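PDB 3I4P: transcriptional regulator, AsnC family from Agrobacterium tumefaciens str. C58, which probably binds specific DNA sequences to regulate transcription, as a member of the Lrp/AsnC family, and also binds calcium ions. Local coordinates for residues A[2-8]-A[37-41]; A[90-94]-A[106-110]. All coordinates share one frame; numbering follows the deposited sequence.

Contact 1: residues A[2-8]-A[37-41]; sequences DRLDRKI and RIQKM
Arg-37 reaches from helix 31-43 to the start of helix 3-12 and grips Asp-2 end-on with two nitrogens. Arg-37 NH2 lies 3.2 Å from Asp-2 OD2 and uses the syn lone pair of that oxygen, while Asp-2 OD1, 2.9 Å from Arg-37 NH1, stands 28° out of the guanidinium plane. NH1 also makes a weak bond to Asp-5 OD1, which closes a three-residue salt-bridge network. The same acids form a capping box: Asp-5 N donates to Asp-2 OD1, and Asp-2 N to Asp-5 OD2 at 3.2 Å. Asp-2 OD1 thus accepts from both the cap and the arginine, so the network ties the start of helix 3-12 to helix 31-43. Leu-4 CB sits over the centre of one guanidinium face, 3.8 Å from Arg-37 CZ.

Asp-2, Leu-4 and Arg-37 are partly exposed, and here the contact faces solvent, although Asp-5 is buried. The tight part lies further along helix 3-12. The chi1 of Ile-8 (-66°) turns its CG2 methyl away from the backbone N, 3.6 Å from Ile-38 CG1 and 3.9 Å from Met-41 CE, whereas its CD1 lies against the aliphatic part of Arg-37. Met-41, a selenomethionine, bends at its last torsion (-70°), and its SE packs beside Asp-5 CB. The segments 3-8 and 37-41 cross nearly at right angles within the winged helix-turn-helix region; Val-27 of helix 20-27 touches Ile-8, and Ile-47 of strand 47-54 covers Ile-38 and Met-41.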
loop_
_atom_site.group_PDB
_atom_site.type_symbol
_atom_site.label_atom_id
_atom_site.label_comp_id
_atom_site.label_asym_id
_atom_site.label_seq_id
_atom_site.Cartn_x
_atom_site.Cartn_y
_atom_site.Cartn_z
ATOM N N ASP A 2 -0.366 -13.244 44.986
ATOM C CA ASP A 2 -1.269 -12.334 45.705
ATOM C C ASP A 2 -0.779 -10.880 45.632
ATOM O O ASP A 2 0.210 -10.584 44.935
ATOM C CB ASP A 2 -1.525 -12.824 47.157
ATOM C CG ASP A 2 -0.317 -12.682 48.070
ATOM O OD1 ASP A 2 0.617 -11.914 47.767
ATOM O OD2 ASP A 2 -0.304 -13.337 49.128
ATOM N N ARG A 3 -1.478 -9.981 46.320
ATOM C CA ARG A 3 -1.240 -8.550 46.181
ATOM C C ARG A 3 0.072 -8.100 46.789
ATOM O O ARG A 3 0.662 -7.117 46.345
ATOM C CB ARG A 3 -2.376 -7.744 46.790
ATOM C CG ARG A 3 -3.667 -7.914 46.049
ATOM C CD ARG A 3 -4.752 -6.972 46.572
ATOM N NE ARG A 3 -5.879 -6.846 45.638
ATOM N N LEU A 4 0.520 -8.805 47.819
ATOM C CA LEU A 4 1.829 -8.531 48.401
ATOM C C LEU A 4 2.970 -8.940 47.462
ATOM O O LEU A 4 3.996 -8.298 47.452
ATOM C CB LEU A 4 1.976 -9.203 49.771
ATOM C CG LEU A 4 1.658 -8.259 50.937
ATOM C CD1 LEU A 4 1.422 -9.038 52.199
ATOM C CD2 LEU A 4 2.851 -7.285 51.071
ATOM N N ASP A 5 2.781 -10.015 46.701
ATOM C CA ASP A 5 3.741 -10.449 45.677
ATOM C C ASP A 5 3.825 -9.383 44.601
ATOM O O ASP A 5 4.908 -9.046 44.141
ATOM C CB ASP A 5 3.317 -11.781 45.056
ATOM C CG ASP A 5 3.479 -12.957 46.021
ATOM O OD1 ASP A 5 4.514 -13.016 46.713
ATOM O OD2 ASP A 5 2.586 -13.833 46.080
ATOM N N ARG A 6 2.679 -8.832 44.223
ATOM C CA ARG A 6 2.648 -7.746 43.261
ATOM C C ARG A 6 3.430 -6.494 43.722
ATOM O O ARG A 6 4.188 -5.909 42.907
ATOM C CB ARG A 6 1.214 -7.382 42.913
ATOM C CG ARG A 6 1.115 -6.339 41.799
ATOM C CD ARG A 6 -0.265 -5.748 41.739
ATOM N NE ARG A 6 -1.100 -6.444 40.793
ATOM C CZ ARG A 6 -2.417 -6.570 40.890
ATOM N NH1 ARG A 6 -3.083 -6.084 41.937
ATOM N NH2 ARG A 6 -3.064 -7.234 39.937
ATOM N N LYS A 7 3.245 -6.090 44.992
ATOM C CA LYS A 7 3.992 -4.956 45.561
ATOM C C LYS A 7 5.497 -5.216 45.498
ATOM O O LYS A 7 6.253 -4.327 45.158
ATOM C CB LYS A 7 3.621 -4.701 47.019
ATOM C CG LYS A 7 2.279 -4.016 47.262
ATOM C CD LYS A 7 1.813 -4.232 48.706
ATOM C CE LYS A 7 1.143 -3.001 49.324
ATOM N NZ LYS A 7 2.063 -2.323 50.316
ATOM N N ILE A 8 5.913 -6.443 45.814
ATOM C CA ILE A 8 7.330 -6.845 45.725
ATOM C C ILE A 8 7.863 -6.733 44.286
ATOM O O ILE A 8 8.870 -6.088 44.051
ATOM C CB ILE A 8 7.583 -8.288 46.324
ATOM C CG1 ILE A 8 7.312 -8.290 47.844
ATOM C CG2 ILE A 8 9.030 -8.768 46.023
ATOM C CD1 ILE A 8 7.205 -9.705 48.486
ATOM N N ARG A 37 9.046 -14.981 49.934
ATOM C CA ARG A 37 8.164 -14.708 48.801
ATOM C C ARG A 37 8.954 -14.548 47.505
ATOM O O ARG A 37 8.538 -15.031 46.433
ATOM C CB ARG A 37 7.350 -13.439 49.053
ATOM C CG ARG A 37 6.141 -13.667 49.968
ATOM C CD ARG A 37 5.533 -12.356 50.403
ATOM N NE ARG A 37 4.258 -12.529 51.091
ATOM C CZ ARG A 37 3.088 -12.748 50.500
ATOM N NH1 ARG A 37 2.992 -12.851 49.180
ATOM N NH2 ARG A 37 1.993 -12.876 51.246
ATOM N N ILE A 38 10.087 -13.853 47.628
ATOM C CA ILE A 38 10.975 -13.600 46.525
ATOM C C ILE A 38 11.577 -14.924 46.034
ATOM O O ILE A 38 11.589 -15.163 44.841
ATOM C CB ILE A 38 12.065 -12.554 46.895
ATOM C CG1 ILE A 38 11.426 -11.172 47.111
ATOM C CG2 ILE A 38 13.133 -12.484 45.785
ATOM C CD1 ILE A 38 12.306 -10.145 47.793
ATOM N N GLN A 39 12.047 -15.759 46.965
ATOM C CA GLN A 39 12.586 -17.090 46.655
ATOM C C GLN A 39 11.595 -17.961 45.876
ATOM O O GLN A 39 11.965 -18.614 44.894
ATOM C CB GLN A 39 13.000 -17.815 47.944
ATOM C CG GLN A 39 13.482 -19.254 47.725
ATOM C CD GLN A 39 14.178 -19.845 48.932
ATOM O OE1 GLN A 39 15.385 -20.071 48.912
ATOM N NE2 GLN A 39 13.422 -20.099 49.989
ATOM N N LYS A 40 10.343 -17.976 46.332
ATOM C CA LYS A 40 9.259 -18.751 45.691
ATOM C C LYS A 40 9.074 -18.281 44.230
ATOM O O LYS A 40 8.919 -19.091 43.319
ATOM C CB LYS A 40 7.934 -18.567 46.466
ATOM C CG LYS A 40 7.071 -19.849 46.703
ATOM C CD LYS A 40 6.051 -20.169 45.584
ATOM C CE LYS A 40 4.998 -21.220 46.011
HETATM N N MSE A 41 9.096 -16.964 44.035
HETATM C CA MSE A 41 8.885 -16.368 42.722
HETATM C C MSE A 41 10.042 -16.618 41.770
HETATM O O MSE A 41 9.815 -16.769 40.565
HETATM C CB MSE A 41 8.565 -14.868 42.840
HETATM C CG MSE A 41 7.116 -14.652 43.282
HETATM SE SE MSE A 41 6.482 -12.859 43.229
HETATM C CE MSE A 41 7.486 -12.094 44.662
HETATM O O HOH W 1 5.688 -15.258 46.591
#

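Contact 2: residues A[90-94]-A[106-110]; sequences PEVVE and LRVVV
Backbone hydrogen bonds join Val-93 and Glu-94 to Arg-107 across two antiparallel strands. Arg-107 O accepts from Val-93 N at 2.9 Å and, weakly, from Glu-94 N, while Arg-107 N donates to Glu-94 O at 2.9 Å. Further along, Val-109 N donates to Glu-91 O at 3.2 Å, an oxygen that also receives a CA-H contact from Val-108.

The charged contact is a salt bridge between Arg-107 NE and Glu-94 OE2, 3.1 Å apart. NE approaches from above the carboxylate, whose plane stands 76° from that of the guanidinium. A bend in the arginine chain (chi3 82°) turns its head back toward the glutamate, and a water links OE2 to NH1. Val-93 CG2 lies over one guanidinium face, offset toward its rim. Glu-94 of the second subunit brings its carboxylate close to this one and forms a long, weak ion pair with Arg-107. Glu-91 instead sends OE2 to Arg-122 and to Tyr-151 of the second subunit.

Among the apolar contacts, Val-93 CG1 meets Val-109 CG2 at 3.9 Å. Val-92 CG1 packs on Leu-106 CG, on the face covered by helices 76-88 and 113-126. With two residues facing Arg-107, this is a classic beta bulge in a hairpin of the Lrp/AsnC ligand-binding domain, whose sheet Glu-94 continues into the second subunit.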
loop_
_atom_site.group_PDB
_atom_site.type_symbol
_atom_site.label_atom_id
_atom_site.label_comp_id
_atom_site.label_asym_id
_atom_site.label_seq_id
_atom_site.Cartn_x
_atom_site.Cartn_y
_atom_site.Cartn_z
ATOM N N PRO A 90 23.812 -10.429 17.908
ATOM C CA PRO A 90 23.692 -9.623 19.139
ATOM C C PRO A 90 22.938 -8.289 18.945
ATOM O O PRO A 90 22.332 -7.787 19.891
ATOM C CB PRO A 90 25.137 -9.390 19.565
ATOM C CG PRO A 90 26.020 -10.035 18.528
ATOM C CD PRO A 90 25.203 -10.591 17.439
ATOM N N GLU A 91 22.950 -7.762 17.718
ATOM C CA GLU A 91 22.220 -6.576 17.380
ATOM C C GLU A 91 20.721 -6.808 17.291
ATOM O O GLU A 91 20.003 -5.841 17.320
ATOM C CB GLU A 91 22.661 -5.956 16.040
ATOM C CG GLU A 91 24.108 -5.574 15.990
ATOM C CD GLU A 91 25.027 -6.716 15.518
ATOM O OE1 GLU A 91 24.582 -7.888 15.398
ATOM O OE2 GLU A 91 26.222 -6.420 15.282
ATOM N N VAL A 92 20.251 -8.043 17.156
ATOM C CA VAL A 92 18.804 -8.273 17.084
ATOM C C VAL A 92 18.341 -8.428 18.531
ATOM O O VAL A 92 18.569 -9.478 19.180
ATOM C CB VAL A 92 18.439 -9.522 16.257
ATOM C CG1 VAL A 92 16.914 -9.788 16.305
ATOM C CG2 VAL A 92 19.017 -9.389 14.844
ATOM N N VAL A 93 17.748 -7.359 19.061
ATOM C CA VAL A 93 17.462 -7.369 20.477
ATOM C C VAL A 93 16.040 -7.871 20.743
ATOM O O VAL A 93 15.713 -8.323 21.869
ATOM C CB VAL A 93 17.812 -6.029 21.157
ATOM C CG1 VAL A 93 19.358 -5.849 21.214
ATOM C CG2 VAL A 93 17.109 -4.891 20.506
ATOM N N GLU A 94 15.201 -7.827 19.705
ATOM C CA GLU A 94 13.833 -8.317 19.809
ATOM C C GLU A 94 13.476 -8.884 18.478
ATOM O O GLU A 94 13.883 -8.361 17.462
ATOM C CB GLU A 94 12.839 -7.207 20.203
ATOM C CG GLU A 94 13.090 -6.625 21.538
ATOM C CD GLU A 94 12.149 -5.439 21.906
ATOM O OE1 GLU A 94 10.978 -5.447 21.500
ATOM O OE2 GLU A 94 12.633 -4.536 22.631
ATOM N N LEU A 106 11.785 -7.434 13.539
ATOM C CA LEU A 106 12.992 -7.343 14.375
ATOM C C LEU A 106 13.189 -5.910 14.846
ATOM O O LEU A 106 12.894 -4.971 14.110
ATOM C CB LEU A 106 14.264 -7.768 13.632
ATOM C CG LEU A 106 14.517 -9.141 13.011
ATOM C CD1 LEU A 106 13.371 -9.663 12.165
ATOM C CD2 LEU A 106 15.835 -9.032 12.142
ATOM N N ARG A 107 13.682 -5.773 16.070
ATOM C CA ARG A 107 14.294 -4.528 16.544
ATOM C C ARG A 107 15.794 -4.704 16.644
ATOM O O ARG A 107 16.278 -5.631 17.316
ATOM C CB ARG A 107 13.785 -4.115 17.913
ATOM C CG ARG A 107 14.245 -2.737 18.277
ATOM C CD ARG A 107 13.489 -2.114 19.457
ATOM N NE ARG A 107 14.008 -2.565 20.741
ATOM C CZ ARG A 107 15.052 -2.063 21.416
ATOM N NH1 ARG A 107 15.379 -2.605 22.580
ATOM N NH2 ARG A 107 15.780 -1.064 20.968
ATOM N N VAL A 108 16.507 -3.811 15.968
ATOM C CA VAL A 108 17.963 -3.885 15.804
ATOM C C VAL A 108 18.540 -2.601 16.366
ATOM O O VAL A 108 17.972 -1.528 16.165
ATOM C CB VAL A 108 18.361 -4.061 14.274
ATOM C CG1 VAL A 108 19.884 -3.852 14.024
ATOM C CG2 VAL A 108 17.861 -5.433 13.742
ATOM N N VAL A 109 19.647 -2.715 17.092
ATOM C CA VAL A 109 20.370 -1.530 17.603
ATOM C C VAL A 109 21.839 -1.512 17.068
ATOM O O VAL A 109 22.536 -2.544 17.009
ATOM C CB VAL A 109 20.281 -1.419 19.166
ATOM C CG1 VAL A 109 18.774 -1.284 19.632
ATOM C CG2 VAL A 109 20.921 -2.607 19.818
ATOM N N VAL A 110 22.268 -0.309 16.673
ATOM C CA VAL A 110 23.553 -0.048 16.033
ATOM C C VAL A 110 23.891 1.433 16.325
ATOM O O VAL A 110 23.005 2.200 16.741
ATOM C CB VAL A 110 23.513 -0.329 14.481
ATOM C CG1 VAL A 110 23.454 -1.835 14.185
ATOM C CG2 VAL A 110 22.364 0.411 13.797
HETATM O O HOH W 2 15.085 -4.882 24.297
#

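From the N terminus, the chain first closes a loop at contact 1, where 2-8 meets 37-41 after 28 intervening residues that include helix 20-27; this ties the first helix of the DNA-binding part to helix 31-43. It then runs through strands 47-54 and 63-70 and helix 76-88 before contact 2 opens. There 90-94 and 106-110 close a much shorter loop, the hairpin of strands 92-98 and 104-110. The contacts follow in series, neither nested nor crossed, with centres about 32 Å apart and nearest atoms about 21 Å apart. Each therefore lies within its own region, contact 1 in the winged helix-turn-helix part and contact 2 in the ligand-binding domain, and contact 2 alone of the two meets another subunit.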